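PDB 1NTH: monomethylamine methyltransferase MtmB1 from Methanosarcina barkeri, which catalyses transfer of the methyl group from monomethylamine to the corrinoid cofactor of its partner protein MtmC in methanogenesis from methylamine. Local coordinates for residues G266-I271 with T275-A280; D296-I301 with L312-W317; M30-K35 with N234-D239. All coordinates share one frame; numbering follows the deposited sequence.

Contact 1: residues G266-I271 with T275-A280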
loop_
_atom_site.group_PDB
_atom_site.type_symbol
_atom_site.label_atom_id
_atom_site.label_comp_id
_atom_site.label_asym_id
_atom_site.label_seq_id
_atom_site.Cartn_x
_atom_site.Cartn_y
_atom_site.Cartn_z
ATOM N N GLY A 266 -25.823 -24.483 -33.929
ATOM C CA GLY A 266 -25.209 -25.454 -33.040
ATOM C C GLY A 266 -26.222 -26.385 -32.402
ATOM O O GLY A 266 -27.270 -26.656 -32.984
ATOM N N TYR A 267 -25.924 -26.861 -31.196
ATOM C CA TYR A 267 -26.816 -27.790 -30.506
ATOM C C TYR A 267 -28.223 -27.268 -30.231
ATOM O O TYR A 267 -29.176 -28.048 -30.188
ATOM C CB TYR A 267 -26.192 -28.252 -29.185
ATOM C CG TYR A 267 -24.856 -28.947 -29.325
ATOM C CD1 TYR A 267 -24.647 -29.917 -30.308
ATOM C CD2 TYR A 267 -23.806 -28.650 -28.458
ATOM C CE1 TYR A 267 -23.416 -30.571 -30.423
ATOM C CE2 TYR A 267 -22.579 -29.294 -28.563
ATOM C CZ TYR A 267 -22.390 -30.254 -29.546
ATOM O OH TYR A 267 -21.172 -30.889 -29.642
ATOM N N ALA A 268 -28.364 -25.961 -30.041
ATOM C CA ALA A 268 -29.674 -25.381 -29.755
ATOM C C ALA A 268 -30.560 -25.287 -30.990
ATOM O O ALA A 268 -31.780 -25.433 -30.902
ATOM C CB ALA A 268 -29.510 -24.000 -29.141
ATOM N N GLY A 269 -29.944 -25.037 -32.138
ATOM C CA GLY A 269 -30.703 -24.912 -33.365
ATOM C C GLY A 269 -30.529 -23.558 -34.034
ATOM O O GLY A 269 -29.418 -23.026 -34.104
ATOM N N GLY A 270 -31.639 -22.995 -34.506
ATOM C CA GLY A 270 -31.613 -21.721 -35.206
ATOM C C GLY A 270 -31.527 -20.441 -34.393
ATOM O O GLY A 270 -31.103 -20.448 -33.235
ATOM N N ILE A 271 -31.947 -19.341 -35.015
ATOM C CA ILE A 271 -31.902 -18.018 -34.399
ATOM C C ILE A 271 -32.633 -17.897 -33.065
ATOM O O ILE A 271 -32.008 -17.626 -32.040
ATOM C CB ILE A 271 -32.453 -16.937 -35.363
ATOM C CG1 ILE A 271 -31.591 -16.884 -36.629
ATOM C CG2 ILE A 271 -32.467 -15.577 -34.668
ATOM C CD1 ILE A 271 -32.064 -15.873 -37.658
ATOM N N THR A 275 -31.013 -17.906 -29.247
ATOM C CA THR A 275 -31.212 -16.718 -28.424
ATOM C C THR A 275 -31.775 -17.116 -27.060
ATOM O O THR A 275 -31.445 -16.511 -26.040
ATOM C CB THR A 275 -32.150 -15.711 -29.123
ATOM O OG1 THR A 275 -31.665 -15.460 -30.451
ATOM C CG2 THR A 275 -32.183 -14.386 -28.356
ATOM N N ILE A 276 -32.628 -18.138 -27.041
ATOM C CA ILE A 276 -33.186 -18.627 -25.788
ATOM C C ILE A 276 -32.018 -19.103 -24.923
ATOM O O ILE A 276 -31.953 -18.811 -23.729
ATOM C CB ILE A 276 -34.158 -19.809 -26.031
ATOM C CG1 ILE A 276 -35.431 -19.295 -26.705
ATOM C CG2 ILE A 276 -34.489 -20.507 -24.714
ATOM C CD1 ILE A 276 -36.407 -20.400 -27.094
ATOM N N VAL A 277 -31.091 -19.831 -25.537
ATOM C CA VAL A 277 -29.917 -20.327 -24.826
ATOM C C VAL A 277 -29.073 -19.147 -24.348
ATOM O O VAL A 277 -28.574 -19.150 -23.220
ATOM C CB VAL A 277 -29.048 -21.230 -25.739
ATOM C CG1 VAL A 277 -27.675 -21.455 -25.115
ATOM C CG2 VAL A 277 -29.742 -22.562 -25.950
ATOM N N ASP A 278 -28.926 -18.143 -25.208
ATOM C CA ASP A 278 -28.135 -16.959 -24.876
ATOM C C ASP A 278 -28.695 -16.267 -23.633
ATOM O O ASP A 278 -27.943 -15.904 -22.727
ATOM C CB ASP A 278 -28.122 -15.987 -26.057
ATOM C CG ASP A 278 -27.007 -14.965 -25.959
ATOM O OD1 ASP A 278 -26.317 -14.933 -24.917
ATOM O OD2 ASP A 278 -26.822 -14.196 -26.924
ATOM N N VAL A 279 -30.012 -16.078 -23.586
ATOM C CA VAL A 279 -30.627 -15.445 -22.421
ATOM C C VAL A 279 -30.366 -16.319 -21.196
ATOM O O VAL A 279 -30.027 -15.820 -20.121
ATOM C CB VAL A 279 -32.154 -15.253 -22.624
ATOM C CG1 VAL A 279 -32.821 -14.836 -21.313
ATOM C CG2 VAL A 279 -32.394 -14.196 -23.697
ATOM N N ALA A 280 -30.503 -17.630 -21.363
ATOM C CA ALA A 280 -30.272 -18.556 -20.266
ATOM C C ALA A 280 -28.841 -18.477 -19.732
ATOM O O ALA A 280 -28.629 -18.579 -18.524
ATOM C CB ALA A 280 -30.583 -19.989 -20.710
#

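Contact 2: residues D296-I301 with L312-W317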
loop_
_atom_site.group_PDB
_atom_site.type_symbol
_atom_site.label_atom_id
_atom_site.label_comp_id
_atom_site.label_asym_id
_atom_site.label_seq_id
_atom_site.Cartn_x
_atom_site.Cartn_y
_atom_site.Cartn_z
ATOM N N ASP A 296 -20.953 -11.888 -24.069
ATOM C CA ASP A 296 -21.617 -12.743 -25.049
ATOM C C ASP A 296 -20.710 -12.840 -26.275
ATOM O O ASP A 296 -19.628 -12.247 -26.311
ATOM C CB ASP A 296 -22.962 -12.109 -25.427
ATOM C CG ASP A 296 -23.890 -13.058 -26.172
ATOM O OD1 ASP A 296 -23.504 -14.213 -26.461
ATOM O OD2 ASP A 296 -25.025 -12.627 -26.465
ATOM N N GLY A 297 -21.152 -13.591 -27.276
ATOM C CA GLY A 297 -20.379 -13.737 -28.494
ATOM C C GLY A 297 -20.991 -14.798 -29.387
ATOM O O GLY A 297 -20.338 -15.794 -29.690
ATOM N N PRO A 298 -22.248 -14.618 -29.825
ATOM C CA PRO A 298 -22.891 -15.616 -30.692
ATOM C C PRO A 298 -22.042 -15.808 -31.940
ATOM O O PRO A 298 -21.656 -14.837 -32.582
ATOM C CB PRO A 298 -24.244 -14.982 -31.011
ATOM C CG PRO A 298 -24.494 -14.075 -29.831
ATOM C CD PRO A 298 -23.133 -13.459 -29.623
ATOM N N VAL A 299 -21.757 -17.058 -32.291
ATOM C CA VAL A 299 -20.926 -17.317 -33.457
ATOM C C VAL A 299 -21.600 -18.262 -34.451
ATOM O O VAL A 299 -22.328 -19.175 -34.062
ATOM C CB VAL A 299 -19.560 -17.889 -33.015
ATOM C CG1 VAL A 299 -19.758 -19.195 -32.269
ATOM C CG2 VAL A 299 -18.655 -18.074 -34.216
ATOM N N HIS A 300 -21.348 -18.028 -35.736
ATOM C CA HIS A 300 -21.931 -18.839 -36.807
ATOM C C HIS A 300 -21.194 -20.172 -36.910
ATOM O O HIS A 300 -19.976 -20.203 -37.064
ATOM C CB HIS A 300 -21.837 -18.073 -38.129
ATOM C CG HIS A 300 -22.735 -18.601 -39.202
ATOM N ND1 HIS A 300 -22.526 -19.815 -39.819
ATOM C CD2 HIS A 300 -23.847 -18.076 -39.769
ATOM C CE1 HIS A 300 -23.471 -20.016 -40.721
ATOM N NE2 HIS A 300 -24.285 -18.976 -40.711
ATOM N N ILE A 301 -21.937 -21.273 -36.825
ATOM C CA ILE A 301 -21.328 -22.596 -36.881
ATOM C C ILE A 301 -20.429 -22.813 -38.098
ATOM O O ILE A 301 -19.417 -23.509 -38.008
ATOM C CB ILE A 301 -22.401 -23.711 -36.846
ATOM C CG1 ILE A 301 -21.722 -25.073 -36.670
ATOM C CG2 ILE A 301 -23.234 -23.684 -38.123
ATOM C CD1 ILE A 301 -22.678 -26.202 -36.367
ATOM N N LEU A 312 -25.855 -11.477 -35.227
ATOM C CA LEU A 312 -26.132 -10.109 -34.803
ATOM C C LEU A 312 -27.552 -10.053 -34.234
ATOM O O LEU A 312 -27.803 -9.386 -33.231
ATOM C CB LEU A 312 -25.983 -9.134 -35.977
ATOM C CG LEU A 312 -24.548 -8.906 -36.472
ATOM C CD1 LEU A 312 -24.560 -8.024 -37.712
ATOM C CD2 LEU A 312 -23.713 -8.253 -35.363
ATOM N N MET A 313 -28.481 -10.769 -34.866
ATOM C CA MET A 313 -29.860 -10.803 -34.386
ATOM C C MET A 313 -29.933 -11.471 -33.016
ATOM O O MET A 313 -30.665 -11.022 -32.134
ATOM C CB MET A 313 -30.752 -11.557 -35.378
ATOM C CG MET A 313 -30.987 -10.809 -36.678
ATOM S SD MET A 313 -31.868 -11.821 -37.887
ATOM C CE MET A 313 -33.491 -11.908 -37.144
ATOM N N ILE A 314 -29.171 -12.547 -32.842
ATOM C CA ILE A 314 -29.150 -13.257 -31.569
ATOM C C ILE A 314 -28.643 -12.329 -30.465
ATOM O O ILE A 314 -29.262 -12.220 -29.405
ATOM C CB ILE A 314 -28.244 -14.509 -31.653
ATOM C CG1 ILE A 314 -28.870 -15.523 -32.618
ATOM C CG2 ILE A 314 -28.057 -15.128 -30.266
ATOM C CD1 ILE A 314 -27.941 -16.649 -33.018
ATOM N N ALA A 315 -27.530 -11.652 -30.721
ATOM C CA ALA A 315 -26.956 -10.742 -29.732
ATOM C C ALA A 315 -27.884 -9.560 -29.442
ATOM O O ALA A 315 -28.082 -9.184 -28.283
ATOM C CB ALA A 315 -25.601 -10.234 -30.213
ATOM N N GLY A 316 -28.448 -8.976 -30.495
ATOM C CA GLY A 316 -29.339 -7.839 -30.324
ATOM C C GLY A 316 -30.561 -8.154 -29.484
ATOM O O GLY A 316 -30.917 -7.391 -28.585
ATOM N N TRP A 317 -31.211 -9.277 -29.771
ATOM C CA TRP A 317 -32.394 -9.668 -29.016
ATOM C C TRP A 317 -32.055 -10.075 -27.588
ATOM O O TRP A 317 -32.768 -9.715 -26.652
ATOM C CB TRP A 317 -33.135 -10.815 -29.716
ATOM C CG TRP A 317 -34.031 -10.349 -30.822
ATOM C CD1 TRP A 317 -33.659 -9.955 -32.077
ATOM C CD2 TRP A 317 -35.453 -10.190 -30.755
ATOM N NE1 TRP A 317 -34.765 -9.560 -32.796
ATOM C CE2 TRP A 317 -35.878 -9.693 -32.008
ATOM C CE3 TRP A 317 -36.410 -10.418 -29.756
ATOM C CZ2 TRP A 317 -37.224 -9.423 -32.290
ATOM C CZ3 TRP A 317 -37.751 -10.149 -30.036
ATOM C CH2 TRP A 317 -38.141 -9.657 -31.295
#

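Contact 3: residues M30-K35 with N234-D239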
loop_
_atom_site.group_PDB
_atom_site.type_symbol
_atom_site.label_atom_id
_atom_site.label_comp_id
_atom_site.label_asym_id
_atom_site.label_seq_id
_atom_site.Cartn_x
_atom_site.Cartn_y
_atom_site.Cartn_z
ATOM N N MET A 30 -30.081 -34.069 -27.532
ATOM C CA MET A 30 -31.450 -34.302 -27.102
ATOM C C MET A 30 -32.017 -33.276 -26.121
ATOM O O MET A 30 -32.893 -32.497 -26.479
ATOM C CB MET A 30 -31.571 -35.710 -26.505
ATOM C CG MET A 30 -32.951 -36.046 -25.961
ATOM S SD MET A 30 -33.085 -37.764 -25.413
ATOM C CE MET A 30 -32.221 -37.678 -23.833
ATOM N N LYS A 31 -31.517 -33.266 -24.889
ATOM C CA LYS A 31 -32.041 -32.351 -23.884
ATOM C C LYS A 31 -32.053 -30.875 -24.281
ATOM O O LYS A 31 -33.090 -30.215 -24.193
ATOM C CB LYS A 31 -31.294 -32.544 -22.562
ATOM C CG LYS A 31 -31.555 -33.910 -21.930
ATOM C CD LYS A 31 -30.842 -34.072 -20.602
ATOM C CE LYS A 31 -31.078 -35.457 -20.015
ATOM N NZ LYS A 31 -32.519 -35.703 -19.742
ATOM N N ILE A 32 -30.914 -30.358 -24.727
ATOM C CA ILE A 32 -30.836 -28.955 -25.122
ATOM C C ILE A 32 -31.679 -28.621 -26.353
ATOM O O ILE A 32 -32.538 -27.744 -26.297
ATOM C CB ILE A 32 -29.367 -28.531 -25.367
ATOM C CG1 ILE A 32 -28.604 -28.538 -24.039
ATOM C CG2 ILE A 32 -29.310 -27.148 -26.007
ATOM C CD1 ILE A 32 -29.161 -27.579 -23.006
ATOM N N PRO A 33 -31.454 -29.316 -27.481
ATOM C CA PRO A 33 -32.261 -28.996 -28.664
ATOM C C PRO A 33 -33.769 -29.181 -28.466
ATOM O O PRO A 33 -34.561 -28.407 -28.998
ATOM C CB PRO A 33 -31.679 -29.914 -29.744
ATOM C CG PRO A 33 -31.148 -31.076 -28.961
ATOM C CD PRO A 33 -30.496 -30.395 -27.774
ATOM N N MET A 34 -34.169 -30.192 -27.701
ATOM C CA MET A 34 -35.591 -30.420 -27.457
ATOM C C MET A 34 -36.222 -29.265 -26.684
ATOM O O MET A 34 -37.287 -28.766 -27.051
ATOM C CB MET A 34 -35.812 -31.717 -26.672
ATOM C CG MET A 34 -35.804 -32.982 -27.517
ATOM S SD MET A 34 -36.059 -34.445 -26.496
ATOM C CE MET A 34 -37.807 -34.348 -26.162
ATOM N N LYS A 35 -35.566 -28.836 -25.611
ATOM C CA LYS A 35 -36.115 -27.754 -24.807
ATOM C C LYS A 35 -36.157 -26.421 -25.549
ATOM O O LYS A 35 -37.127 -25.671 -25.429
ATOM C CB LYS A 35 -35.323 -27.601 -23.508
ATOM C CG LYS A 35 -35.948 -26.616 -22.529
ATOM C CD LYS A 35 -37.353 -27.037 -22.129
ATOM C CE LYS A 35 -37.345 -28.348 -21.366
ATOM N NZ LYS A 35 -38.713 -28.735 -20.935
ATOM N N ASN A 234 -20.363 -24.916 -24.379
ATOM C CA ASN A 234 -21.548 -24.963 -25.245
ATOM C C ASN A 234 -22.281 -26.302 -25.178
ATOM O O ASN A 234 -21.672 -27.331 -25.455
ATOM C CB ASN A 234 -21.140 -24.714 -26.696
ATOM C CG ASN A 234 -20.507 -23.356 -26.895
ATOM O OD1 ASN A 234 -19.400 -23.095 -26.418
ATOM N ND2 ASN A 234 -21.209 -22.478 -27.595
ATOM N N GLU A 235 -23.563 -26.316 -24.797
ATOM C CA GLU A 235 -24.354 -25.144 -24.400
ATOM C C GLU A 235 -24.881 -25.491 -23.004
ATOM O O GLU A 235 -25.193 -26.658 -22.743
ATOM C CB GLU A 235 -25.549 -24.938 -25.343
ATOM C CG GLU A 235 -25.213 -24.782 -26.823
ATOM C CD GLU A 235 -24.442 -23.510 -27.132
ATOM O OE1 GLU A 235 -24.374 -22.618 -26.257
ATOM O OE2 GLU A 235 -23.914 -23.399 -28.259
ATOM N N LEU A 236 -25.008 -24.494 -22.126
ATOM C CA LEU A 236 -25.461 -24.716 -20.742
ATOM C C LEU A 236 -24.618 -25.857 -20.196
ATOM O O LEU A 236 -25.127 -26.892 -19.753
ATOM C CB LEU A 236 -26.952 -25.079 -20.690
ATOM C CG LEU A 236 -27.923 -23.894 -20.717
ATOM C CD1 LEU A 236 -27.855 -23.195 -22.062
ATOM C CD2 LEU A 236 -29.340 -24.383 -20.443
ATOM N N LYS A 237 -23.311 -25.632 -20.214
ATOM C CA LYS A 237 -22.350 -26.640 -19.816
ATOM C C LYS A 237 -21.124 -25.990 -19.177
ATOM O O LYS A 237 -20.796 -24.842 -19.477
ATOM C CB LYS A 237 -21.949 -27.404 -21.079
ATOM C CG LYS A 237 -20.952 -28.524 -20.909
ATOM C CD LYS A 237 -20.570 -29.087 -22.278
ATOM C CE LYS A 237 -21.789 -29.604 -23.035
ATOM N NZ LYS A 237 -21.450 -30.010 -24.434
ATOM N N ILE A 238 -20.447 -26.728 -18.304
ATOM C CA ILE A 238 -19.264 -26.204 -17.632
ATOM C C ILE A 238 -18.352 -27.338 -17.166
ATOM O O ILE A 238 -18.788 -28.482 -17.015
ATOM C CB ILE A 238 -19.672 -25.342 -16.404
ATOM C CG1 ILE A 238 -18.509 -24.444 -15.974
ATOM C CG2 ILE A 238 -20.077 -26.233 -15.245
ATOM C CD1 ILE A 238 -18.169 -23.375 -16.986
ATOM N N ASP A 239 -17.082 -27.013 -16.946
ATOM C CA ASP A 239 -16.101 -27.983 -16.467
ATOM C C ASP A 239 -15.709 -27.578 -15.046
ATOM O O ASP A 239 -15.886 -26.422 -14.660
ATOM C CB ASP A 239 -14.874 -27.982 -17.378
ATOM C CG ASP A 239 -14.294 -26.593 -17.573
ATOM O OD1 ASP A 239 -15.020 -25.697 -18.052
ATOM O OD2 ASP A 239 -13.108 -26.399 -17.247
#

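Contact 1: residues G266-I271 with T275-A280
Ile271 and Thr275 make a local, mainly polar contact in the first turn of helix 271-288, and Ala268 with Val277 adds an apolar touch from the loop before it. The carbonyl O of Ile271 accepts two bonds from Thr275. One is the ordinary i to i+4 helix bond, Thr275 N to Ile271 O, at 3.0 Å. The other comes from the side chain, with Thr275 OG1 only 2.7 Å from Ile271 O. The hydroxyl approaches from above the carbonyl plane, 41° out of it, while the N-H lies nearer the plane. Thr275 has OG1 anti to its carbonyl carbon and beside its own backbone N (chi1 -52°), which aims the hydroxyl back at the preceding turn. This is the familiar intrahelical bond of a threonine, and here it sits at the start of a helix of the TIM barrel, ahead of strand 293-300. A valine here would keep the branched shape but would probably leave Ile271 O with the backbone N-H as its one partner from this residue. The loop folds back beside the helix. Ala268 CB meets Val277 CG2 at 3.5 Å, the closest apolar approach between the two segments. Gly270 takes the N-cap position and has no side chain of its own to cap with. Gly269 before it has a positive phi of 121°; a beta carbon there would press on the carbonyl O of Ala268. Phe47, from a loop, and Ile314 of helix 309-325 also pack against Thr275, and Val277 leans on Leu236.

Contact 2: residues D296-I301 with L312-W317
Ile314 holds CG1 anti to its carbonyl carbon (chi1 -67°), which leaves CG2 anti to its backbone N and places that methyl against the ring of Pro298. Pro298 CG comes to 3.7 Å from Ile314 CG2, and Pro298 CB lies next to the same methyl at 3.9 Å. The two side chains run past each other in opposite directions, and the methyl lies beside the CB-CG bond of the ring. The next residue of the helix completes the contact. Ala315 CB lies by the CG-CD side, 4.0 Å from Pro298 CG and 4.1 Å from Pro298 CD, with CG shared between the two residues. The ring therefore rests on two consecutive residues of one helix. Pro298 sits at the interruption of strand 293-300 and packs on helix 309-325, inside a beta-alpha-beta unit of the TIM barrel that strand 330-333 completes. Asp296 stands at the border of the patch. Its OD2 is 4.2 Å from Ala315 CA, which is a packing distance. Asp296 OD2 also forms a salt bridge with Arg361. The other carboxylate oxygen, OD1, takes the backbone N-H of Gly297 at 2.6 Å, met from above the carboxylate plane. That bond ties the Asp296 side chain to its own backbone just ahead of Pro298. Asp278 of helix 271-288 and Asn332 of strand 330-333 also touch Pro298. No hydrogen bond passes between the two segments. Their fit thus depends on the shapes of a proline ring, the CG2 methyl of Ile314 and the methyl of Ala315, while Asp296 finds its polar partners in Gly297 and Arg361.

Contact 3: residues M30-K35 with N234-D239
Ile32 of helix 24-42, near the N-terminus, packs on the turn at Glu235 and Leu236, which links barrel strand 227-231 to the short strand 237-238 at the edge of a small mixed sheet. One branch of Ile32 does most of the touching. CD1 reaches Leu236 CB at 4.1 Å and lies as far, 4.1 Å, from Leu236 CD2. The two side chains cross at a slant. Ile32 CG1 and CD1 also lie beside the carbonyl O of Glu235, and its other branch, CG2, comes to 4.4 Å from Glu235 CB. With CG1 beside the backbone N (chi1 -68°) and CG2 anti to it, the two branches spread over the turn; chi2 of -61° sets CD1 against Leu236. The contact is loose van der Waals packing, with no hydrogen bond between the segments. The turn itself has an unusual backbone. A cis peptide precedes Glu235, and Leu236 has a positive phi of 50°. Polar bonds hold the turn from within. The carboxylate of Glu235 turns away from Ile32, toward Asn234. Asn234 ND2 gives a nearly straight bond to Glu235 OE2 at 2.9 Å, with the acceptor close to the amide plane, and OE2 takes a further bond from Ile263 N. Lys237 NZ bonds to Asn234 O at 2.9 Å and also makes a salt bridge with Asp28 of helix 24-42. Around this, Trp27 touches both Ile32 and Leu236 and donates its NE1 to Glu235 O. Met69 of helix 56-73 covers another part of Ile32, Val277 and Thr281 of helix 271-288 pack on Leu236, and Tyr76 of strand 75-77 pairs with the backbone of Leu236 and Ile238.

How the contacts relate
Helix 271-288, which carries part of contact 1, packs against residues of both contact 2 and contact 3. Contacts 1 and 2 have centres about 9 Å apart and touch directly. Asp278 OD2 of contact 1 lies 3.7 Å from Pro298 CG of contact 2, and Thr275 OG1 is 3.5 Å from Ile314 CA. Contacts 1 and 3 are also about 9 Å apart between centres. There Val277 CG1 meets Leu236 CD1 at 3.5 Å, and the carbonyl O of Tyr267 lies 3.2 Å from Pro33 CB. Contacts 2 and 3 do not touch; their nearest atoms are about 6 Å apart. Contact 2 lies deepest, with its centre about 10 Å from the chain's centre, against about 20 Å for contact 3.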